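Local coordinates for protein glycerol-3-phosphate dehydrogenase [NAD(P)+] (Coxiella burnetii, PDB 3K96) that probably catalyses the NAD(P)H-dependent reduction of dihydroxyacetone phosphate to sn-glycerol 3-phosphate, the key precursor for phospholipid synthesis, at residues L48-Q53 with P79-P84; G41-L46 with T166-N171; H332-E337 with Q342-E347; I240-T245 with M325-Q330; G135-K138 with L142-E145. All coordinates share one frame; numbering follows the deposited sequence. Where two conformers were deposited one is given.

Contact 1: L48-Q53 with P79-P84; sequences LARKGQ and PNYPFP
Arg-50 reaches across to Tyr-81 with one end of its guanidinium: NH2 stands 3.7 Å from Tyr-81 CD1, and the two planes are 63° apart. The guanidinium meets this ring carbon with its rim, while NH2 approaches the ring obliquely, so this geometry is not a parallel stack. The extended run of the arginine from CG to NE (chi3 180°) carries the charged group out to the tyrosine and leaves the methylenes near the backbone to meet Pro-84. There Arg-50 CG and Ala-49 CB each come within 4.0 Å of Pro-84 CG, which makes the proline ring the apolar centre of the contact. Both segments belong to the N-terminal, Rossmann-type nucleotide-binding part of the enzyme. Helix 39-49, which follows the first strand, ends here in a Schellman motif, with Gly-52 at positive phi (99°) and its N bonded to Ala-49 O at 2.9 Å; segment 79-84 is the irregular loop leading to strand 87-90. No direct hydrogen bond joins the two segments, but a water does: it accepts from Arg-50 NH2 at 2.8 Å and donates to Pro-82 O at 3.0 Å. This water lies in plane at the edge of both the guanidinium and the Tyr-81 ring. The same NH2 also bonds to Ala-169 O, so two acceptors hold this end of the guanidinium, and Tyr-81 additionally packs on Leu-46 and Ala-170.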
# COMPACT_ATOMS: atom_id res chain seq x y z
N LEU A 48 8.33 23.13 -13.31
CA LEU A 48 9.47 23.68 -14.04
C LEU A 48 9.38 25.20 -14.23
O LEU A 48 10.34 25.91 -13.97
CB LEU A 48 9.61 23.00 -15.41
CG LEU A 48 9.82 21.48 -15.38
CD1 LEU A 48 9.79 20.88 -16.77
CD2 LEU A 48 11.10 21.12 -14.66
N ALA A 49 8.23 25.70 -14.67
CA ALA A 49 8.07 27.13 -14.94
C ALA A 49 8.26 27.97 -13.67
O ALA A 49 8.84 29.08 -13.72
CB ALA A 49 6.72 27.43 -15.66
N ARG A 50 7.83 27.44 -12.52
CA ARG A 50 8.02 28.14 -11.25
C ARG A 50 9.47 28.34 -10.88
O ARG A 50 9.79 29.24 -10.10
CB ARG A 50 7.31 27.41 -10.10
CG ARG A 50 5.80 27.62 -10.09
CD ARG A 50 5.12 26.58 -9.22
NE ARG A 50 3.68 26.74 -9.17
CZ ARG A 50 2.85 25.87 -8.61
NH1 ARG A 50 3.34 24.76 -8.06
NH2 ARG A 50 1.54 26.09 -8.59
N LYS A 51 10.35 27.50 -11.39
CA LYS A 51 11.77 27.64 -11.09
C LYS A 51 12.41 28.62 -12.09
O LYS A 51 13.60 28.91 -12.01
CB LYS A 51 12.45 26.26 -11.13
CG LYS A 51 11.79 25.25 -10.13
CD LYS A 51 11.86 23.80 -10.65
CE LYS A 51 13.11 23.08 -10.31
NZ LYS A 51 13.07 22.62 -8.93
N GLY A 52 11.62 29.14 -13.02
CA GLY A 52 12.10 30.13 -13.98
C GLY A 52 12.46 29.54 -15.34
O GLY A 52 12.83 30.28 -16.25
N GLN A 53 12.36 28.22 -15.47
CA GLN A 53 12.64 27.57 -16.75
C GLN A 53 11.54 27.92 -17.74
O GLN A 53 10.36 28.05 -17.38
CB GLN A 53 12.71 26.05 -16.57
CG GLN A 53 13.81 25.59 -15.62
CD GLN A 53 13.66 24.14 -15.24
OE1 GLN A 53 13.19 23.31 -16.03
NE2 GLN A 53 14.05 23.80 -13.99
N PRO A 79 -7.67 24.04 -12.50
CA PRO A 79 -8.09 25.38 -12.12
C PRO A 79 -7.47 25.79 -10.80
O PRO A 79 -7.08 24.93 -10.00
CB PRO A 79 -9.61 25.25 -11.98
CG PRO A 79 -9.85 23.81 -11.66
CD PRO A 79 -8.78 23.07 -12.46
N ASN A 80 -7.34 27.10 -10.62
CA ASN A 80 -6.81 27.74 -9.41
C ASN A 80 -5.28 27.81 -9.30
O ASN A 80 -4.76 28.18 -8.26
CB ASN A 80 -7.39 27.08 -8.16
CG ASN A 80 -8.90 27.08 -8.15
OD1 ASN A 80 -9.52 26.05 -7.90
ND2 ASN A 80 -9.50 28.23 -8.46
N TYR A 81 -4.57 27.44 -10.37
CA TYR A 81 -3.11 27.52 -10.38
C TYR A 81 -2.62 28.28 -11.62
O TYR A 81 -2.28 27.67 -12.63
CB TYR A 81 -2.50 26.11 -10.32
CG TYR A 81 -2.78 25.46 -9.00
CD1 TYR A 81 -2.06 25.80 -7.88
CD2 TYR A 81 -3.82 24.53 -8.87
CE1 TYR A 81 -2.34 25.24 -6.66
CE2 TYR A 81 -4.10 23.97 -7.65
CZ TYR A 81 -3.35 24.33 -6.55
OH TYR A 81 -3.62 23.78 -5.33
N PRO A 82 -2.60 29.63 -11.53
CA PRO A 82 -2.17 30.49 -12.64
C PRO A 82 -0.76 30.20 -13.12
O PRO A 82 0.12 29.82 -12.33
CB PRO A 82 -2.21 31.91 -12.05
CG PRO A 82 -3.02 31.81 -10.79
CD PRO A 82 -2.85 30.41 -10.30
N PHE A 83 -0.56 30.37 -14.42
CA PHE A 83 0.73 30.15 -15.01
C PHE A 83 1.74 31.25 -14.66
O PHE A 83 1.39 32.40 -14.63
CB PHE A 83 0.65 30.12 -16.54
CG PHE A 83 -0.20 29.02 -17.12
CD1 PHE A 83 -0.58 27.93 -16.36
CD2 PHE A 83 -0.46 29.01 -18.47
CE1 PHE A 83 -1.33 26.91 -16.93
CE2 PHE A 83 -1.18 27.99 -19.05
CZ PHE A 83 -1.61 26.93 -18.28
N PRO A 84 3.00 30.88 -14.40
CA PRO A 84 4.03 31.89 -14.26
C PRO A 84 4.31 32.45 -15.67
O PRO A 84 3.88 31.87 -16.67
CB PRO A 84 5.24 31.12 -13.75
CG PRO A 84 4.70 29.84 -13.24
CD PRO A 84 3.45 29.55 -13.97
O HOH W 1 0.13 28.25 -9.78

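Contact 2: G41-L46 with T166-N171; sequences GTALAL and TEVAAN
The backbones of 41-46 and 166-171 come closest at Ala-43 and Ala-169, whose CA atoms are 5.3 Å apart, a short spacing for two helical segments and one that small side chains permit. Segment 41-46 is helical throughout, whereas the other helix ends after Ala-169 in a Schellman motif: Asn-171 has positive phi (67°), and its N bonds to Val-168 O at 2.8 Å. Two apolar pairs make the contact. Ala-43 CB points toward the second segment and meets Val-168 CG1 at 4.2 Å; that branch lies anti to the backbone N of the valine (chi1 168°). About one turn further along helix 39-49, Leu-46 CD1 touches Ala-169 CB, also at 4.2 Å. All four residues are buried, and no hydrogen bond crosses between the segments. Gly-41 fits the last glycine of a GxGxxG pattern, consistent with a Rossmann-type dinucleotide fold. Of the predicted NADPH-binding residues, Ala-165 adjoins the contact and Trp-40 packs on Val-168, which also meets Asn-234 of the second subunit. Behind the contact, helix 39-49 rests on the parallel strands of the sheet, with Ala-45 against strands 55-58 and 87-90 and Leu-46 against strand 87-90.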
# COMPACT_ATOMS: atom_id res chain seq x y z
N GLY A 41 0.22 16.81 -16.92
CA GLY A 41 1.11 17.59 -17.81
C GLY A 41 1.26 19.03 -17.37
O GLY A 41 2.36 19.59 -17.37
N THR A 42 0.14 19.63 -16.96
CA THR A 42 0.13 21.01 -16.53
C THR A 42 0.86 21.19 -15.20
O THR A 42 1.56 22.18 -15.00
CB THR A 42 -1.30 21.55 -16.41
OG1 THR A 42 -2.00 21.37 -17.65
CG2 THR A 42 -1.30 23.03 -16.03
N ALA A 43 0.70 20.23 -14.28
CA ALA A 43 1.37 20.28 -12.98
C ALA A 43 2.90 20.21 -13.18
O ALA A 43 3.64 20.93 -12.54
CB ALA A 43 0.89 19.13 -12.07
N LEU A 44 3.34 19.33 -14.05
CA LEU A 44 4.78 19.23 -14.36
C LEU A 44 5.27 20.55 -14.97
O LEU A 44 6.38 21.02 -14.68
CB LEU A 44 5.03 18.07 -15.32
CG LEU A 44 5.04 16.68 -14.68
CD1 LEU A 44 4.84 15.59 -15.74
CD2 LEU A 44 6.32 16.48 -13.86
N ALA A 45 4.44 21.16 -15.81
CA ALA A 45 4.80 22.43 -16.44
C ALA A 45 4.97 23.51 -15.39
O ALA A 45 5.84 24.38 -15.53
CB ALA A 45 3.74 22.83 -17.50
N LEU A 46 4.14 23.46 -14.34
CA LEU A 46 4.24 24.43 -13.25
C LEU A 46 5.48 24.22 -12.43
O LEU A 46 6.13 25.17 -12.03
CB LEU A 46 3.01 24.37 -12.32
CG LEU A 46 1.71 24.93 -12.85
CD1 LEU A 46 0.56 24.60 -11.92
CD2 LEU A 46 1.88 26.44 -13.06
N THR A 166 -3.02 17.60 -8.49
CA THR A 166 -3.48 18.69 -7.63
C THR A 166 -2.52 18.94 -6.45
O THR A 166 -2.24 20.10 -6.12
CB THR A 166 -4.96 18.43 -7.08
OG1 THR A 166 -5.03 17.12 -6.50
CG2 THR A 166 -6.01 18.52 -8.22
N GLU A 167 -1.98 17.87 -5.86
CA GLU A 167 -1.04 18.02 -4.72
C GLU A 167 0.33 18.57 -5.16
O GLU A 167 0.98 19.31 -4.41
CB GLU A 167 -0.88 16.70 -3.94
CG GLU A 167 -2.21 16.22 -3.27
CD GLU A 167 -2.01 15.02 -2.31
OE1 GLU A 167 -0.99 14.31 -2.45
OE2 GLU A 167 -2.89 14.80 -1.42
N VAL A 168 0.74 18.19 -6.36
CA VAL A 168 1.99 18.70 -6.92
C VAL A 168 1.80 20.20 -7.16
O VAL A 168 2.63 20.99 -6.76
CB VAL A 168 2.41 17.96 -8.20
CG1 VAL A 168 3.58 18.72 -8.93
CG2 VAL A 168 2.77 16.52 -7.85
N ALA A 169 0.68 20.60 -7.77
CA ALA A 169 0.41 22.03 -8.02
C ALA A 169 0.41 22.82 -6.72
O ALA A 169 0.86 23.97 -6.69
CB ALA A 169 -0.92 22.23 -8.78
N ALA A 170 -0.08 22.19 -5.64
CA ALA A 170 -0.13 22.81 -4.34
C ALA A 170 1.21 22.79 -3.65
O ALA A 170 1.35 23.29 -2.55
CB ALA A 170 -1.22 22.14 -3.44
N ASN A 171 2.20 22.18 -4.28
CA ASN A 171 3.55 22.11 -3.73
C ASN A 171 3.66 21.26 -2.46
O ASN A 171 4.49 21.53 -1.61
CB ASN A 171 4.12 23.51 -3.48
CG ASN A 171 5.62 23.50 -3.28
OD1 ASN A 171 6.34 22.79 -3.97
ND2 ASN A 171 6.09 24.32 -2.36

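Contact 3: H332-E337 with Q342-E347; sequences HRILHE and QQAVQE
A turn at chi3 (69°) bends the Arg-333 chain and brings NH1 to Glu-347, whose side chain runs extended beyond CG. The two chains run roughly perpendicular to each other, but their guanidinium and carboxylate planes are only 21° apart. This joins two consecutive helices, 326-336 and 341-349, linked by a short loop in the C-terminal, helical part of the enzyme, away from the predicted substrate and cofactor sites. The salt bridge from Arg-333 NH1 to Glu-347 OE1 measures 3.1 Å, and its hydrogen bond is weak and well off straight. In the conformer given, Gln-330 bonds to both partners, its OE1 to Arg-333 NH1 and its NE2 to Glu-347 OE1, and may help hold the pair. Glu-337 extends the charge network through a long 3.9 Å approach of its OE1 to Arg-333 NE. Beside the ion pair, Ile-334 CD1 presses on Ala-344 CB at 3.5 Å, a close approach for two methyl carbons, while Ile-225 of helix 206-228 also packs on Ile-334. The other carboxylate oxygen, Glu-347 OE2, receives a nearly straight bond from Gln-343 NE2, 2.6 Å long at 172°, on its syn side and tilted out of the carboxylate plane.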
# COMPACT_ATOMS: atom_id res chain seq x y z
N HIS A 332 -11.26 -7.57 -17.02
CA HIS A 332 -11.61 -7.69 -18.43
C HIS A 332 -12.97 -8.40 -18.60
O HIS A 332 -13.77 -8.01 -19.45
CB HIS A 332 -10.51 -8.44 -19.21
CG HIS A 332 -10.62 -8.30 -20.69
ND1 HIS A 332 -11.30 -9.21 -21.48
CD2 HIS A 332 -10.15 -7.34 -21.53
CE1 HIS A 332 -11.23 -8.81 -22.75
NE2 HIS A 332 -10.55 -7.68 -22.80
N ARG A 333 -13.20 -9.46 -17.81
CA ARG A 333 -14.45 -10.22 -17.87
C ARG A 333 -15.62 -9.34 -17.43
O ARG A 333 -16.71 -9.40 -18.00
CB ARG A 333 -14.39 -11.47 -16.98
CG ARG A 333 -13.33 -12.51 -17.34
CD ARG A 333 -13.34 -13.68 -16.32
NE ARG A 333 -14.55 -14.48 -16.43
CZ ARG A 333 -15.00 -15.33 -15.51
NH1 ARG A 333 -14.40 -15.50 -14.33
NH2 ARG A 333 -16.12 -15.98 -15.78
N ILE A 334 -15.40 -8.52 -16.41
CA ILE A 334 -16.43 -7.64 -15.91
C ILE A 334 -16.82 -6.65 -17.00
O ILE A 334 -18.00 -6.36 -17.21
CB ILE A 334 -15.95 -6.92 -14.64
CG1 ILE A 334 -15.90 -7.92 -13.49
CG2 ILE A 334 -16.87 -5.77 -14.27
CD1 ILE A 334 -15.26 -7.39 -12.22
N LEU A 335 -15.83 -6.16 -17.73
CA LEU A 335 -16.09 -5.17 -18.78
C LEU A 335 -16.67 -5.73 -20.06
O LEU A 335 -17.55 -5.12 -20.67
CB LEU A 335 -14.76 -4.47 -19.17
CG LEU A 335 -14.01 -3.64 -18.14
CD1 LEU A 335 -12.73 -3.01 -18.74
CD2 LEU A 335 -14.90 -2.55 -17.60
N HIS A 336 -16.18 -6.89 -20.48
CA HIS A 336 -16.57 -7.44 -21.78
C HIS A 336 -17.38 -8.73 -21.78
O HIS A 336 -17.91 -9.09 -22.81
CB HIS A 336 -15.30 -7.64 -22.63
CG HIS A 336 -14.44 -6.42 -22.74
ND1 HIS A 336 -14.80 -5.33 -23.50
CD2 HIS A 336 -13.23 -6.12 -22.19
CE1 HIS A 336 -13.86 -4.40 -23.40
NE2 HIS A 336 -12.90 -4.85 -22.61
N GLU A 337 -17.52 -9.40 -20.64
CA GLU A 337 -18.27 -10.67 -20.62
C GLU A 337 -19.45 -10.64 -19.66
O GLU A 337 -19.97 -11.68 -19.27
CB GLU A 337 -17.34 -11.83 -20.27
CG GLU A 337 -16.19 -11.95 -21.26
CD GLU A 337 -15.28 -13.12 -20.96
OE1 GLU A 337 -15.63 -13.99 -20.12
OE2 GLU A 337 -14.20 -13.16 -21.56
N GLN A 342 -19.91 -8.76 -7.87
CA GLN A 342 -19.79 -9.49 -6.62
C GLN A 342 -19.19 -10.87 -6.86
O GLN A 342 -18.23 -11.25 -6.20
CB GLN A 342 -21.11 -9.60 -5.87
CG GLN A 342 -20.98 -10.34 -4.56
CD GLN A 342 -22.21 -10.26 -3.69
OE1 GLN A 342 -22.89 -9.22 -3.64
NE2 GLN A 342 -22.49 -11.33 -2.96
N GLN A 343 -19.72 -11.59 -7.83
CA GLN A 343 -19.19 -12.91 -8.11
C GLN A 343 -17.71 -12.81 -8.49
O GLN A 343 -16.90 -13.61 -8.06
CB GLN A 343 -19.97 -13.58 -9.24
CG GLN A 343 -19.31 -14.86 -9.74
CD GLN A 343 -19.90 -15.34 -11.04
OE1 GLN A 343 -20.99 -14.93 -11.43
NE2 GLN A 343 -19.17 -16.21 -11.73
N ALA A 344 -17.36 -11.80 -9.30
CA ALA A 344 -15.97 -11.64 -9.75
C ALA A 344 -14.97 -11.44 -8.60
O ALA A 344 -13.89 -12.05 -8.57
CB ALA A 344 -15.86 -10.48 -10.77
N VAL A 345 -15.32 -10.58 -7.66
CA VAL A 345 -14.41 -10.30 -6.56
C VAL A 345 -14.37 -11.48 -5.61
O VAL A 345 -13.32 -11.76 -5.01
CB VAL A 345 -14.74 -9.00 -5.84
CG1 VAL A 345 -13.80 -8.80 -4.64
CG2 VAL A 345 -14.63 -7.78 -6.82
N GLN A 346 -15.49 -12.17 -5.45
CA GLN A 346 -15.50 -13.33 -4.55
C GLN A 346 -14.70 -14.50 -5.15
O GLN A 346 -14.17 -15.33 -4.40
CB GLN A 346 -16.93 -13.73 -4.15
CG GLN A 346 -17.56 -12.73 -3.18
CD GLN A 346 -18.93 -13.15 -2.69
OE1 GLN A 346 -19.53 -12.48 -1.86
NE2 GLN A 346 -19.44 -14.26 -3.20
N GLU A 347 -14.62 -14.58 -6.47
CA GLU A 347 -13.77 -15.60 -7.11
C GLU A 347 -12.30 -15.22 -6.86
O GLU A 347 -11.48 -16.09 -6.63
CB GLU A 347 -14.03 -15.73 -8.62
CG GLU A 347 -15.36 -16.42 -8.96
CD GLU A 347 -15.71 -16.38 -10.46
OE1 GLU A 347 -14.88 -15.92 -11.28
OE2 GLU A 347 -16.83 -16.80 -10.81

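Contact 4: I240-T245 with M325-Q330; sequences ITRGLT and MPLTFQ
Leu-327 N donates to Glu-246 OE2, and the other oxygen of that carboxylate, OE1, bonds to Thr-328 OG1, while the Leu-327 side chain packs on Gly-243 and Arg-242. The glutamate, just beyond Thr-245, thus grips the first turn of helix 326-336. The motif is a packed pair of helices in the C-terminal, all-helical part of the enzyme: the axes of the short segments 240-245 and 326-330 approach to 9.8 Å, with their directions 103° apart, nearly perpendicular. Gly-243 is the closest point of the backbones, its CA 6.7 Å from that of Leu-327, and Leu-327 CD2 comes to 4.1 Å from Gly-243 N. The other branch, CD1, lies 4.0 Å from Arg-242 CB and also sits over one face of the guanidinium, offset toward its rim. A bend at chi3 (63°) turns the guanidinium toward Pro-326. Its NH2 has a weak hydrogen bond to Leu-348 O, so the charged end also links to helix 341-349. The arginine chain passes crosswise to the proline, and the guanidinium nitrogen NH1 stands 3.3 Å from Pro-326 CG and 3.7 Å from Pro-326 CB, obliquely to the group's plane.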
# COMPACT_ATOMS: atom_id res chain seq x y z
N ILE A 240 -4.75 -5.53 -3.05
CA ILE A 240 -3.55 -4.75 -3.41
C ILE A 240 -2.33 -5.70 -3.39
O ILE A 240 -1.49 -5.70 -4.29
CB ILE A 240 -3.35 -3.55 -2.47
CG1 ILE A 240 -4.43 -2.49 -2.75
CG2 ILE A 240 -1.97 -2.95 -2.65
CD1 ILE A 240 -4.48 -1.27 -1.72
N THR A 241 -2.28 -6.55 -2.37
CA THR A 241 -1.19 -7.49 -2.25
C THR A 241 -1.18 -8.42 -3.47
O THR A 241 -0.13 -8.66 -4.06
CB THR A 241 -1.30 -8.29 -0.95
OG1 THR A 241 -1.27 -7.39 0.17
CG2 THR A 241 -0.17 -9.28 -0.83
N ARG A 242 -2.34 -8.95 -3.86
CA ARG A 242 -2.39 -9.83 -5.04
C ARG A 242 -2.06 -9.06 -6.30
O ARG A 242 -1.46 -9.59 -7.21
CB ARG A 242 -3.76 -10.48 -5.22
CG ARG A 242 -4.09 -11.51 -4.18
CD ARG A 242 -5.08 -12.50 -4.77
NE ARG A 242 -4.47 -13.20 -5.91
CZ ARG A 242 -5.13 -14.04 -6.71
NH1 ARG A 242 -4.48 -14.62 -7.72
NH2 ARG A 242 -6.42 -14.30 -6.50
N GLY A 243 -2.48 -7.82 -6.34
CA GLY A 243 -2.20 -6.98 -7.48
C GLY A 243 -0.71 -6.85 -7.72
O GLY A 243 -0.25 -6.99 -8.84
N LEU A 244 0.04 -6.58 -6.66
CA LEU A 244 1.48 -6.41 -6.78
C LEU A 244 2.11 -7.71 -7.30
O LEU A 244 3.06 -7.68 -8.09
CB LEU A 244 2.11 -5.96 -5.45
CG LEU A 244 3.50 -5.34 -5.61
CD1 LEU A 244 3.34 -3.96 -6.29
CD2 LEU A 244 4.26 -5.17 -4.30
N THR A 245 1.58 -8.86 -6.88
CA THR A 245 2.10 -10.15 -7.37
C THR A 245 1.99 -10.29 -8.90
O THR A 245 2.95 -10.72 -9.56
CB THR A 245 1.39 -11.34 -6.67
OG1 THR A 245 1.63 -11.27 -5.26
CG2 THR A 245 1.90 -12.68 -7.21
N MET A 325 -2.42 -13.28 -15.00
CA MET A 325 -2.73 -12.05 -14.29
C MET A 325 -4.20 -12.11 -13.96
O MET A 325 -5.02 -11.59 -14.71
CB MET A 325 -2.42 -10.83 -15.20
CG MET A 325 -1.02 -10.83 -15.75
SD MET A 325 -0.62 -9.27 -16.55
CE MET A 325 -0.67 -8.18 -15.11
N PRO A 326 -4.54 -12.76 -12.83
CA PRO A 326 -5.93 -12.99 -12.42
C PRO A 326 -6.78 -11.76 -12.21
O PRO A 326 -7.93 -11.77 -12.64
CB PRO A 326 -5.81 -13.80 -11.10
CG PRO A 326 -4.35 -14.14 -10.94
CD PRO A 326 -3.54 -13.41 -11.95
N LEU A 327 -6.27 -10.73 -11.53
CA LEU A 327 -7.08 -9.53 -11.35
C LEU A 327 -7.39 -8.86 -12.68
O LEU A 327 -8.54 -8.49 -12.93
CB LEU A 327 -6.48 -8.52 -10.36
CG LEU A 327 -6.69 -8.85 -8.88
CD1 LEU A 327 -5.98 -10.14 -8.48
CD2 LEU A 327 -6.26 -7.69 -7.97
N THR A 328 -6.38 -8.73 -13.53
CA THR A 328 -6.54 -8.08 -14.84
C THR A 328 -7.55 -8.85 -15.68
O THR A 328 -8.37 -8.25 -16.35
CB THR A 328 -5.21 -8.03 -15.58
OG1 THR A 328 -4.28 -7.27 -14.80
CG2 THR A 328 -5.39 -7.42 -16.97
N PHE A 329 -7.49 -10.17 -15.63
CA PHE A 329 -8.41 -10.98 -16.40
C PHE A 329 -9.84 -10.85 -15.90
O PHE A 329 -10.76 -10.81 -16.71
CB PHE A 329 -7.96 -12.43 -16.45
CG PHE A 329 -6.87 -12.68 -17.44
CD1 PHE A 329 -6.98 -13.69 -18.38
CD2 PHE A 329 -5.75 -11.84 -17.47
CE1 PHE A 329 -5.96 -13.89 -19.32
CE2 PHE A 329 -4.75 -12.04 -18.39
CZ PHE A 329 -4.85 -13.07 -19.32
N GLN A 330 -10.04 -10.80 -14.58
CA GLN A 330 -11.39 -10.64 -14.03
C GLN A 330 -11.95 -9.28 -14.41
O GLN A 330 -13.10 -9.17 -14.80
CB GLN A 330 -11.41 -10.80 -12.52
CG GLN A 330 -11.27 -12.21 -12.02
CD GLN A 330 -12.51 -13.05 -12.27
OE1 GLN A 330 -13.01 -13.14 -13.39
NE2 GLN A 330 -13.01 -13.69 -11.22

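Contact 5: G135-K138 with L142-E145; sequences GLAK and LLHE
Leu-136 and Leu-142 bring the backbones together with their CA atoms 5.2 Å apart, and the next pair, Ala-137 and Leu-143, follows at 6.2 Å, so an extended piece of loop runs beside the start of helix 143-151. Leu-143 carries much of the packing. Its isobutyl group lies against the Gly-135 carbonyl, with CG and CD1 both 3.3 Å from Gly-135 O, and its CD2 reaches Ala-137 CB at 3.9 Å. The torsion chi1 of -58° sets Leu-143 CG beside its own backbone N and turns the branches to the loop, although its CB does not aim there directly. Leu-136 behaves similarly: CB points away, yet the branch CD2 curls round to 3.9 Å from Leu-142 CA and to 4.0 Å from Leu-142 CD1. The pattern is that of a strand-loop-helix connection in the N-terminal, nucleotide-binding part of the enzyme, between parallel strand 128-131 and the helix for which Leu-142 is the N-cap residue. Gly-135 follows Lys-134, which is predicted to bind both NADPH and sn-glycerol 3-phosphate, and it has backbone angles (phi 124°) suited to a residue without a side chain. Glu-306, another predicted NADPH-binding residue, is also near this glycine. Outside the two segments, Leu-136 packs on Val-314 and Leu-317 of helix 307-320, and Leu-142 on Ile-207 of helix 206-228, both helices of the C-terminal part, while Leu-143 touches Trp-131 and Phe-112.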
# COMPACT_ATOMS: atom_id res chain seq x y z
N GLY A 135 0.77 3.31 -19.19
CA GLY A 135 -0.07 2.39 -19.92
C GLY A 135 0.56 2.00 -21.25
O GLY A 135 1.40 2.71 -21.79
N LEU A 136 0.13 0.87 -21.78
CA LEU A 136 0.62 0.42 -23.06
C LEU A 136 -0.04 1.21 -24.18
O LEU A 136 -1.16 1.69 -24.03
CB LEU A 136 0.32 -1.06 -23.23
CG LEU A 136 1.01 -1.98 -22.24
CD1 LEU A 136 0.52 -3.44 -22.44
CD2 LEU A 136 2.54 -1.88 -22.40
N ALA A 137 0.64 1.37 -25.30
CA ALA A 137 0.07 2.08 -26.44
C ALA A 137 -0.66 1.11 -27.35
O ALA A 137 -0.63 -0.11 -27.15
CB ALA A 137 1.18 2.83 -27.25
N LYS A 138 -1.33 1.66 -28.35
CA LYS A 138 -2.05 0.89 -29.36
C LYS A 138 -1.24 -0.32 -29.81
O LYS A 138 -0.07 -0.19 -30.16
CB LYS A 138 -2.35 1.80 -30.55
CG LYS A 138 -3.16 1.17 -31.70
CD LYS A 138 -3.48 2.24 -32.77
CE LYS A 138 -4.26 1.65 -33.94
NZ LYS A 138 -5.52 0.99 -33.48
N LEU A 142 4.87 -1.26 -25.52
CA LEU A 142 5.53 -0.53 -24.47
C LEU A 142 5.85 0.84 -25.05
O LEU A 142 6.16 0.96 -26.23
CB LEU A 142 6.79 -1.24 -23.96
CG LEU A 142 6.52 -2.34 -22.91
CD1 LEU A 142 5.99 -3.58 -23.60
CD2 LEU A 142 7.76 -2.65 -22.14
N LEU A 143 5.74 1.87 -24.23
CA LEU A 143 5.94 3.21 -24.71
C LEU A 143 7.32 3.46 -25.24
O LEU A 143 7.45 4.15 -26.25
CB LEU A 143 5.56 4.22 -23.63
CG LEU A 143 4.10 4.11 -23.12
CD1 LEU A 143 3.87 4.96 -21.89
CD2 LEU A 143 3.10 4.45 -24.21
N HIS A 144 8.36 2.90 -24.62
CA HIS A 144 9.73 3.15 -25.12
C HIS A 144 9.92 2.49 -26.49
O HIS A 144 10.71 2.97 -27.31
CB HIS A 144 10.80 2.66 -24.16
CG HIS A 144 11.00 1.18 -24.18
ND1 HIS A 144 10.43 0.35 -23.25
CD2 HIS A 144 11.68 0.38 -25.03
CE1 HIS A 144 10.75 -0.91 -23.53
NE2 HIS A 144 11.51 -0.91 -24.61
N GLU A 145 9.20 1.40 -26.72
CA GLU A 145 9.28 0.72 -27.99
C GLU A 145 8.60 1.56 -29.09
O GLU A 145 9.13 1.66 -30.22
CB GLU A 145 8.72 -0.71 -27.89
CG GLU A 145 8.91 -1.51 -29.16
CD GLU A 145 7.77 -1.35 -30.13
OE1 GLU A 145 6.61 -1.51 -29.68
OE2 GLU A 145 8.01 -1.11 -31.34

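Overall arrangement
Contacts 1, 2 and 5 lie in the N-terminal nucleotide-binding part, contacts 3 and 4 in the helical C-terminal part. Contacts 1 and 2 share helix 39-49, have centres about 8 Å apart and touch directly. Contacts 3 and 4 share helix 326-336 and also touch, with centres about 13 Å apart. In sequence, contacts 1 and 5 both fall between the two halves of contact 2; contact 4 and then contact 3 follow. Contact 5 approaches contact 4 to about 8 Å between nearest atoms, consistent with contact 5 lying where the two parts meet near predicted ligand-binding residues.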